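Local coordinates for surface glycoprotein (Trypanosoma brucei, PDB 5KLH) that is a transmembrane surface antigen of the insect-stage parasite, possibly acting as a sensor, and is represented here by its bilobed ectodomain, at residues A[71-76]-A[196-201]. Residues are numbered along the deposited sequence; the frame is centred on the assembly and turned at random.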
loop_
_atom_site.group_PDB
_atom_site.type_symbol
_atom_site.label_atom_id
_atom_site.label_comp_id
_atom_site.label_asym_id
_atom_site.label_seq_id
_atom_site.Cartn_x
_atom_site.Cartn_y
_atom_site.Cartn_z
ATOM N N SER A 71 4.846 18.973 -6.806
ATOM C CA SER A 71 5.276 17.617 -7.134
ATOM C C SER A 71 4.180 16.592 -6.834
ATOM O O SER A 71 4.379 15.386 -7.027
ATOM C CB SER A 71 6.542 17.267 -6.352
ATOM O OG SER A 71 6.269 17.196 -4.957
ATOM N N GLN A 72 3.037 17.084 -6.355
ATOM C CA GLN A 72 1.956 16.230 -5.869
ATOM C C GLN A 72 0.786 16.168 -6.827
ATOM O O GLN A 72 0.391 17.178 -7.415
ATOM C CB GLN A 72 1.449 16.729 -4.509
ATOM C CG GLN A 72 2.539 16.905 -3.485
ATOM C CD GLN A 72 2.933 15.615 -2.801
ATOM O OE1 GLN A 72 2.081 14.838 -2.354
ATOM N NE2 GLN A 72 4.234 15.392 -2.681
ATOM N N LEU A 73 0.222 14.975 -6.977
ATOM C CA LEU A 73 -1.082 14.836 -7.590
ATOM C C LEU A 73 -2.108 15.206 -6.528
ATOM O O LEU A 73 -1.963 14.808 -5.369
ATOM C CB LEU A 73 -1.312 13.404 -8.075
ATOM C CG LEU A 73 -2.656 13.053 -8.716
ATOM C CD1 LEU A 73 -2.704 13.535 -10.165
ATOM C CD2 LEU A 73 -2.858 11.556 -8.650
ATOM N N VAL A 74 -3.111 15.985 -6.920
ATOM C CA VAL A 74 -4.162 16.419 -6.019
ATOM C C VAL A 74 -5.452 15.717 -6.380
ATOM O O VAL A 74 -6.036 15.979 -7.437
ATOM C CB VAL A 74 -4.363 17.951 -6.083
ATOM C CG1 VAL A 74 -5.455 18.380 -5.119
ATOM C CG2 VAL A 74 -3.057 18.665 -5.759
ATOM N N VAL A 75 -5.907 14.831 -5.502
ATOM C CA VAL A 75 -7.111 14.054 -5.767
ATOM C C VAL A 75 -8.217 14.527 -4.835
ATOM O O VAL A 75 -8.150 14.326 -3.628
ATOM C CB VAL A 75 -6.856 12.548 -5.582
ATOM C CG1 VAL A 75 -8.107 11.749 -5.900
ATOM C CG2 VAL A 75 -5.707 12.108 -6.479
ATOM N N LYS A 76 -9.215 15.200 -5.404
ATOM C CA LYS A 76 -10.364 15.653 -4.631
ATOM C C LYS A 76 -11.490 14.642 -4.723
ATOM O O LYS A 76 -12.098 14.451 -5.781
ATOM C CB LYS A 76 -10.808 17.034 -5.122
ATOM C CG LYS A 76 -9.647 18.019 -5.092
ATOM C CD LYS A 76 -10.064 19.451 -5.386
ATOM C CE LYS A 76 -8.847 20.368 -5.306
ATOM N NZ LYS A 76 -9.189 21.815 -5.436
ATOM N N ASP A 196 1.201 9.782 -17.292
ATOM C CA ASP A 196 0.426 10.979 -17.647
ATOM C C ASP A 196 -0.960 10.941 -16.998
ATOM O O ASP A 196 -1.722 11.905 -17.072
ATOM C CB ASP A 196 0.309 11.155 -19.164
ATOM C CG ASP A 196 -0.368 9.980 -19.852
ATOM O OD1 ASP A 196 -0.838 9.060 -19.155
ATOM O OD2 ASP A 196 -0.433 9.981 -21.103
ATOM N N LYS A 197 -1.270 9.831 -16.344
ATOM C CA LYS A 197 -2.529 9.719 -15.613
ATOM C C LYS A 197 -2.410 8.699 -14.492
ATOM O O LYS A 197 -1.547 7.827 -14.526
ATOM C CB LYS A 197 -3.668 9.344 -16.561
ATOM C CG LYS A 197 -3.387 8.106 -17.415
ATOM C CD LYS A 197 -4.423 7.971 -18.535
ATOM C CE LYS A 197 -4.019 6.929 -19.560
ATOM N NZ LYS A 197 -2.763 7.318 -20.248
ATOM N N VAL A 198 -3.283 8.831 -13.489
ATOM C CA VAL A 198 -3.274 7.964 -12.324
ATOM C C VAL A 198 -4.655 7.376 -12.084
ATOM O O VAL A 198 -5.630 8.122 -12.022
ATOM C CB VAL A 198 -2.826 8.744 -11.046
ATOM C CG1 VAL A 198 -3.034 7.907 -9.811
ATOM C CG2 VAL A 198 -1.367 9.157 -11.183
ATOM N N GLN A 199 -4.742 6.051 -11.965
ATOM C CA GLN A 199 -5.996 5.409 -11.584
ATOM C C GLN A 199 -6.218 5.526 -10.084
ATOM O O GLN A 199 -5.369 5.104 -9.301
ATOM C CB GLN A 199 -6.002 3.932 -11.993
ATOM C CG GLN A 199 -5.958 3.701 -13.497
ATOM C CD GLN A 199 -6.033 2.229 -13.865
ATOM O OE1 GLN A 199 -5.156 1.705 -14.555
ATOM N NE2 GLN A 199 -7.091 1.557 -13.417
ATOM N N VAL A 200 -7.365 6.075 -9.694
ATOM C CA VAL A 200 -7.705 6.242 -8.290
ATOM C C VAL A 200 -8.810 5.262 -7.946
ATOM O O VAL A 200 -9.827 5.212 -8.647
ATOM C CB VAL A 200 -8.171 7.667 -7.981
ATOM C CG1 VAL A 200 -8.468 7.798 -6.489
ATOM C CG2 VAL A 200 -7.118 8.667 -8.416
ATOM N N GLN A 201 -8.592 4.457 -6.903
ATOM C CA GLN A 201 -9.596 3.507 -6.433
ATOM C C GLN A 201 -9.934 3.743 -4.968
ATOM O O GLN A 201 -9.040 3.778 -4.108
ATOM C CB GLN A 201 -9.107 2.057 -6.629
ATOM C CG GLN A 201 -8.766 1.727 -8.084
ATOM C CD GLN A 201 -8.283 0.299 -8.289
ATOM O OE1 GLN A 201 -8.281 -0.511 -7.364
ATOM N NE2 GLN A 201 -7.873 -0.015 -9.518
#
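No flat group of either segment takes part where Leu73 and Val75 meet Val198 and Val200; the meeting surfaces are all methyls and branched carbons. The flat group beside the contact is the ring of Phe33, which touches both Val75 and Val200. The Asp196 carboxylate lies off the contact, on the exposed approach to strand 197-204. There Lys197 NZ comes in on the syn side of Asp196 OD1 at 2.8 Å, 16° out of the carboxylate plane, a salt bridge between sequence neighbours that stays clear of the apolar patch.

Across the contact, Leu73 and Val198 reach out to each other tip to tip. Leu73 sends its side chain straight out, with CG anti to the backbone N (chi1 178°). CD2 is the methyl that makes the contact because it lies roughly anti to CA, which carries it toward Val198 and leaves CD1 off to the side. That CD2 rests on the whole isopropyl group, 3.7 Å from Val198 CB and 3.8 Å from Val198 CG2, with Val198 CG1 equally near.

Two residues on, Val75 and Val200 meet branch to branch. Val75 CG1 lies 4.0 Å from Val200 CG1 and 4.1 Å from Val200 CG2, while the two CG2 methyls sit 4.2 Å apart. The contact is apolar throughout and all four residues are buried; van der Waals packing holds it. With Leu73 CA and Val198 CA 8.6 Å apart, this is packing across an interior, not pairing of adjacent strands.

The topology agrees. Strand 72-79 pairs with 31-33 and 85-100, strand 197-204 with 51-63 and 145-164, and these pairings, with strand 36-47 between 31-33 and 51-63, close into a barrel-like circuit. The contact spans its inside: Phe33 comes from strand 31-33, Leu91 of strand 85-100 lies against Leu73, and Leu158 and Leu160 of strand 145-164 meet Val75 and Val200 respectively.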